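Local coordinates for putative PadR-family transcriptional regulatory protein (Bacteroides fragilis, PDB 5H20) that probably binds DNA as a dimer through a winged helix-turn-helix domain and regulates transcription, as other PadR-family proteins do, at residues 17-22 and 31-36; 51-56 and 60-65. One frame throughout, in Å; residues are numbered along the deposited sequence. Where two conformers were deposited one is given.

Contact 1: residues 17-22 and 31-36; sequences YCIMLL and SDIIQK. With GLC (alpha-D-glucopyranose), chain E.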
loop_
_atom_site.group_PDB
_atom_site.type_symbol
_atom_site.label_atom_id
_atom_site.label_comp_id
_atom_site.label_asym_id
_atom_site.label_seq_id
_atom_site.Cartn_x
_atom_site.Cartn_y
_atom_site.Cartn_z
ATOM N N TYR A 17 -5.177 4.830 0.998
ATOM C CA TYR A 17 -5.526 4.708 -0.412
ATOM C C TYR A 17 -7.039 4.645 -0.586
ATOM O O TYR A 17 -7.579 5.235 -1.516
ATOM C CB TYR A 17 -4.854 3.468 -1.015
ATOM C CG TYR A 17 -5.262 3.128 -2.427
ATOM C CD1 TYR A 17 -4.578 3.661 -3.524
ATOM C CD2 TYR A 17 -6.320 2.247 -2.675
ATOM C CE1 TYR A 17 -4.947 3.335 -4.829
ATOM C CE2 TYR A 17 -6.692 1.913 -3.973
ATOM C CZ TYR A 17 -6.001 2.462 -5.044
ATOM O OH TYR A 17 -6.369 2.130 -6.322
ATOM N N CYS A 18 -7.696 3.924 0.316
ATOM C CA CYS A 18 -9.145 3.778 0.337
ATOM C C CYS A 18 -9.867 5.111 0.608
ATOM O O CYS A 18 -10.881 5.411 -0.034
ATOM C CB CYS A 18 -9.530 2.729 1.379
ATOM S SG CYS A 18 -11.282 2.323 1.387
ATOM N N ILE A 19 -9.333 5.897 1.546
ATOM C CA ILE A 19 -9.833 7.244 1.848
ATOM C C ILE A 19 -9.724 8.159 0.606
ATOM O O ILE A 19 -10.707 8.829 0.229
ATOM C CB ILE A 19 -9.087 7.887 3.050
ATOM C CG1 ILE A 19 -9.351 7.129 4.349
ATOM C CG2 ILE A 19 -9.493 9.347 3.237
ATOM C CD1 ILE A 19 -8.318 7.401 5.428
ATOM N N MET A 20 -8.538 8.167 -0.020
ATOM C CA MET A 20 -8.295 8.974 -1.225
ATOM C C MET A 20 -9.199 8.534 -2.371
ATOM O O MET A 20 -9.747 9.385 -3.091
ATOM C CB MET A 20 -6.830 8.927 -1.641
ATOM C CG MET A 20 -5.907 9.661 -0.692
ATOM S SD MET A 20 -4.235 9.787 -1.343
ATOM C CE MET A 20 -3.564 8.195 -0.859
ATOM N N LEU A 21 -9.366 7.214 -2.514
ATOM C CA LEU A 21 -10.339 6.633 -3.448
ATOM C C LEU A 21 -11.759 7.145 -3.224
ATOM O O LEU A 21 -12.385 7.638 -4.163
ATOM C CB LEU A 21 -10.333 5.096 -3.404
ATOM C CG LEU A 21 -9.889 4.315 -4.639
ATOM C CD1 LEU A 21 -10.211 2.845 -4.432
ATOM C CD2 LEU A 21 -10.561 4.803 -5.919
ATOM N N LEU A 22 -12.249 7.040 -1.986
ATOM C CA LEU A 22 -13.607 7.483 -1.623
ATOM C C LEU A 22 -13.824 8.992 -1.770
ATOM O O LEU A 22 -14.927 9.425 -2.094
ATOM C CB LEU A 22 -14.010 6.987 -0.222
ATOM C CG LEU A 22 -14.220 5.471 -0.003
ATOM C CD1 LEU A 22 -14.120 5.106 1.473
ATOM C CD2 LEU A 22 -15.536 4.961 -0.577
ATOM N N SER A 31 -17.784 11.044 8.860
ATOM C CA SER A 31 -19.014 10.246 8.968
ATOM C C SER A 31 -19.564 9.729 7.634
ATOM O O SER A 31 -20.204 8.680 7.610
ATOM C CB SER A 31 -20.108 11.034 9.696
ATOM O OG SER A 31 -20.318 12.300 9.064
ATOM N N ASP A 32 -19.344 10.464 6.539
ATOM C CA ASP A 32 -19.744 9.969 5.212
ATOM C C ASP A 32 -18.803 8.860 4.768
ATOM O O ASP A 32 -19.242 7.891 4.156
ATOM C CB ASP A 32 -19.768 11.080 4.148
ATOM C CG ASP A 32 -20.682 12.233 4.515
ATOM O OD1 ASP A 32 -21.797 11.965 5.013
ATOM O OD2 ASP A 32 -20.292 13.410 4.284
ATOM N N ILE A 33 -17.515 9.033 5.064
ATOM C CA ILE A 33 -16.481 8.050 4.752
ATOM C C ILE A 33 -16.765 6.749 5.504
ATOM O O ILE A 33 -16.806 5.685 4.883
ATOM C CB ILE A 33 -15.044 8.569 5.029
ATOM C CG1 ILE A 33 -14.697 9.699 4.056
ATOM C CG2 ILE A 33 -14.015 7.436 4.905
ATOM C CD1 ILE A 33 -13.506 10.542 4.468
ATOM N N ILE A 34 -16.995 6.866 6.818
ATOM C CA ILE A 34 -17.359 5.733 7.685
ATOM C C ILE A 34 -18.585 5.000 7.118
ATOM O O ILE A 34 -18.585 3.764 7.046
ATOM C CB ILE A 34 -17.560 6.163 9.174
ATOM C CG1 ILE A 34 -16.217 6.592 9.790
ATOM C CG2 ILE A 34 -18.214 5.048 10.018
ATOM C CD1 ILE A 34 -16.338 7.520 11.013
ATOM N N GLN A 35 -19.581 5.771 6.681
ATOM C CA GLN A 35 -20.830 5.236 6.135
ATOM C C GLN A 35 -20.645 4.505 4.800
ATOM O O GLN A 35 -21.271 3.466 4.571
ATOM C CB GLN A 35 -21.865 6.353 5.984
ATOM C CG GLN A 35 -23.203 6.042 6.633
ATOM C CD GLN A 35 -24.128 5.215 5.757
ATOM O OE1 GLN A 35 -24.338 4.029 6.011
ATOM N NE2 GLN A 35 -24.699 5.847 4.726
ATOM N N LYS A 36 -19.793 5.053 3.928
ATOM C CA LYS A 36 -19.510 4.446 2.615
ATOM C C LYS A 36 -18.699 3.165 2.751
ATOM O O LYS A 36 -18.850 2.233 1.951
ATOM C CB LYS A 36 -18.807 5.441 1.691
ATOM C CG LYS A 36 -19.751 6.478 1.100
ATOM C CD LYS A 36 -18.992 7.538 0.332
ATOM C CE LYS A 36 -19.940 8.576 -0.247
ATOM N NZ LYS A 36 -19.224 9.420 -1.235
HETATM C C1 GLC E . -18.155 15.031 12.059
HETATM C C2 GLC E . -17.554 14.788 10.674
HETATM C C3 GLC E . -16.023 14.883 10.618
HETATM C C4 GLC E . -15.370 15.789 11.668
HETATM C C5 GLC E . -15.950 15.619 13.082
HETATM C C6 GLC E . -16.061 16.972 13.791
HETATM O O1 GLC E . -19.236 14.113 12.244
HETATM O O2 GLC E . -17.937 13.485 10.222
HETATM O O3 GLC E . -15.623 15.314 9.312
HETATM O O4 GLC E . -13.967 15.493 11.721
HETATM O O5 GLC E . -17.194 14.872 13.126
HETATM O O6 GLC E . -14.756 17.408 14.197
HETATM O O HOH W 1 -16.969 10.669 -0.458
#
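Leu-22 reaches from helix 5-23 toward helix 30-39 and splits its two methyls between Ile-33 and Lys-36, in the winged helix-turn-helix fold expected of a PadR-family regulator. The two short helical segments run nearly crosswise, at 103°, with their axes 10.8 Å apart, and a few side chains fill the gap: Leu-22 by its branch methyls, Lys-36 by CB close to its own backbone. On one branch, CD1 of Leu-22 lies 4.1 Å from CG2 of Ile-33, the two side chains meeting at a slant. The other branch, CD2, rests 4.0 Å from CB of Lys-36, where the leucine and the lysine lie alongside with their ends pointing opposite ways. The two branches of Ile-33 divide the work: CG2 meets Leu-22, and the longer CG1 arm carries CD1 toward Ile-19, a looser contact, 4.4 Å from Ile-33 CD1 to Ile-19 CG2. Leu-22 also packs on Thr-101 of the second subunit. Past this apolar patch the lysine chain runs fully extended, and its ammonium end forms a salt bridge with Glu-26. A water accepts from Lys-36 NZ at 2.7 Å and donates to Leu-22 O at 2.9 Å. Near the start of helix 30-39, chi1 of 54° turns Ser-31 OG back over its own backbone, so that OG joins the amide N at one hydroxyl of the bound glucose. Either OG or O2 could be the donor between them; Ser-31 N donates to glucose O2 at 2.8 Å, nearly straight at 167°.

Contact 2: residues 51-56 and 60-65; sequences PLLTRL and DLLSYE
Leu-56 O, near the C-terminal end of helix 46-58, accepts two backbone hydrogen bonds from the chain that turns back past it. Leu-61 N donates at 2.8 Å to Leu-56 O, coming in 21° from the carbonyl plane, whereas Leu-62 N approaches the same oxygen from well above that plane at 3.2 Å. The first bond belongs to a Schellman motif: Asp-60, with positive phi (59°), is the C-prime residue, and its N bonds to Lys-57 O. The motif ends the helix, and strand 62-67 begins two residues after Asp-60.

The apolar contacts are made by leucines that meet obliquely. CD2 of Leu-56 touches CD1 of Leu-61 at 3.7 Å, while its CD1 and CB both lie near CD2 of Leu-62. That Leu-62 methyl also reaches Leu-53, CD2 to CD2, at 3.9 Å, so it bridges two residues one helical turn apart. Val-6 of the second subunit packs on Leu-56 and Leu-61.

Taken together, a carbonyl that the ending helix would leave without its usual partner is taken up by Leu-61 N, with a longer, out-of-plane second bond from Leu-62 N, while the leucines are buried and Asp-60 stays exposed, next to the start of strand 62-67, probably part of the wing.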
loop_
_atom_site.group_PDB
_atom_site.type_symbol
_atom_site.label_atom_id
_atom_site.label_comp_id
_atom_site.label_asym_id
_atom_site.label_seq_id
_atom_site.Cartn_x
_atom_site.Cartn_y
_atom_site.Cartn_z
ATOM N N PRO A 51 -6.801 9.693 12.710
ATOM C CA PRO A 51 -5.367 9.975 12.535
ATOM C C PRO A 51 -4.857 9.882 11.097
ATOM O O PRO A 51 -3.869 10.536 10.765
ATOM C CB PRO A 51 -4.676 8.911 13.405
ATOM C CG PRO A 51 -5.712 8.482 14.389
ATOM C CD PRO A 51 -7.000 8.541 13.620
ATOM N N LEU A 52 -5.513 9.084 10.257
ATOM C CA LEU A 52 -5.114 8.951 8.849
ATOM C C LEU A 52 -5.539 10.169 8.023
ATOM O O LEU A 52 -4.760 10.673 7.186
ATOM C CB LEU A 52 -5.667 7.656 8.259
ATOM C CG LEU A 52 -4.885 6.333 8.336
ATOM C CD1 LEU A 52 -3.865 6.184 9.465
ATOM C CD2 LEU A 52 -5.861 5.180 8.314
ATOM N N LEU A 53 -6.759 10.649 8.278
ATOM C CA LEU A 53 -7.242 11.894 7.703
ATOM C C LEU A 53 -6.278 13.041 8.023
ATOM O O LEU A 53 -5.876 13.787 7.119
ATOM C CB LEU A 53 -8.648 12.222 8.222
ATOM C CG LEU A 53 -9.785 11.243 7.945
ATOM C CD1 LEU A 53 -11.032 11.736 8.670
ATOM C CD2 LEU A 53 -10.023 11.094 6.448
ATOM N N THR A 54 -5.906 13.139 9.304
ATOM C CA THR A 54 -4.948 14.122 9.803
ATOM C C THR A 54 -3.583 13.970 9.102
ATOM O O THR A 54 -3.016 14.979 8.661
ATOM C CB THR A 54 -4.853 14.083 11.358
ATOM O OG1 THR A 54 -6.120 14.458 11.917
ATOM C CG2 THR A 54 -3.793 15.050 11.904
ATOM N N ARG A 55 -3.110 12.725 8.959
ATOM C CA ARG A 55 -1.838 12.422 8.292
ATOM C C ARG A 55 -1.846 12.830 6.811
ATOM O O ARG A 55 -0.881 13.406 6.314
ATOM C CB ARG A 55 -1.498 10.935 8.440
ATOM C CG ARG A 55 -0.013 10.629 8.440
ATOM C CD ARG A 55 0.244 9.171 8.782
ATOM N NE ARG A 55 -0.435 8.768 10.013
ATOM C CZ ARG A 55 -0.028 7.774 10.793
ATOM N NH1 ARG A 55 1.062 7.093 10.472
ATOM N NH2 ARG A 55 -0.700 7.468 11.895
ATOM N N LEU A 56 -2.949 12.523 6.121
ATOM C CA LEU A 56 -3.137 12.876 4.706
ATOM C C LEU A 56 -3.287 14.393 4.496
ATOM O O LEU A 56 -2.744 14.933 3.518
ATOM C CB LEU A 56 -4.317 12.113 4.081
ATOM C CG LEU A 56 -4.254 10.581 3.883
ATOM C CD1 LEU A 56 -5.646 9.969 3.922
ATOM C CD2 LEU A 56 -3.536 10.175 2.600
ATOM N N ASP A 60 -0.724 17.382 2.721
ATOM C CA ASP A 60 -1.480 18.158 1.712
ATOM C C ASP A 60 -2.138 17.302 0.610
ATOM O O ASP A 60 -2.311 17.766 -0.526
ATOM C CB ASP A 60 -0.607 19.279 1.093
ATOM C CG ASP A 60 -0.281 20.407 2.076
ATOM O OD1 ASP A 60 -0.568 20.304 3.293
ATOM O OD2 ASP A 60 0.283 21.420 1.616
ATOM N N LEU A 61 -2.474 16.057 0.949
ATOM C CA LEU A 61 -3.151 15.132 0.039
ATOM C C LEU A 61 -4.661 15.301 0.161
ATOM O O LEU A 61 -5.394 15.123 -0.811
ATOM C CB LEU A 61 -2.734 13.681 0.324
ATOM C CG LEU A 61 -1.296 13.260 -0.014
ATOM C CD1 LEU A 61 -0.950 11.925 0.625
ATOM C CD2 LEU A 61 -1.042 13.204 -1.514
ATOM N N LEU A 62 -5.092 15.621 1.382
ATOM C CA LEU A 62 -6.435 16.097 1.687
ATOM C C LEU A 62 -6.354 17.528 2.226
ATOM O O LEU A 62 -5.303 17.966 2.695
ATOM C CB LEU A 62 -7.089 15.199 2.737
ATOM C CG LEU A 62 -7.992 13.997 2.412
ATOM C CD1 LEU A 62 -7.478 13.070 1.314
ATOM C CD2 LEU A 62 -8.207 13.221 3.698
ATOM N N SER A 63 -7.463 18.251 2.126
ATOM C CA SER A 63 -7.645 19.532 2.805
ATOM C C SER A 63 -9.101 19.641 3.241
ATOM O O SER A 63 -9.962 18.917 2.723
ATOM C CB SER A 63 -7.243 20.717 1.916
ATOM O OG SER A 63 -8.129 20.880 0.825
ATOM N N TYR A 64 -9.370 20.515 4.206
ATOM C CA TYR A 64 -10.719 20.652 4.720
ATOM C C TYR A 64 -11.117 22.109 4.965
ATOM O O TYR A 64 -10.270 23.015 5.036
ATOM C CB TYR A 64 -10.937 19.765 5.978
ATOM C CG TYR A 64 -10.183 20.226 7.200
ATOM C CD1 TYR A 64 -10.649 21.295 7.984
ATOM C CD2 TYR A 64 -8.996 19.599 7.581
ATOM C CE1 TYR A 64 -9.946 21.726 9.101
ATOM C CE2 TYR A 64 -8.295 20.025 8.695
ATOM C CZ TYR A 64 -8.768 21.084 9.447
ATOM O OH TYR A 64 -8.048 21.483 10.546
ATOM N N GLU A 65 -12.426 22.303 5.078
ATOM C CA GLU A 65 -13.014 23.548 5.549
ATOM C C GLU A 65 -14.013 23.213 6.658
ATOM O O GLU A 65 -14.616 22.128 6.669
ATOM C CB GLU A 65 -13.643 24.353 4.403
ATOM C CG GLU A 65 -14.056 23.555 3.170
ATOM C CD GLU A 65 -14.098 24.373 1.885
ATOM O OE1 GLU A 65 -14.107 25.634 1.923
ATOM O OE2 GLU A 65 -14.112 23.728 0.803
#

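In the fold
Along the chain the two contacts come one after the other, with centres 12 Å apart, in the same PadR-like domain. Contact 1 joins helix 5-23 to helix 30-39; contact 2 follows on helix 46-58 and the strand 62-67 that pairs antiparallel with 75-80, the hairpin probably being the wing. Helix 5-23 links them: Ile-19 CG2 packs 3.7 Å from Leu-53 CD2, and Met-20 CE approaches Leu-56 CD2. One continuous apolar core therefore ties the three helices to the base of the hairpin. Both contacts also touch the second subunit, so the core of the probable DNA-binding domain runs directly into the dimer interface.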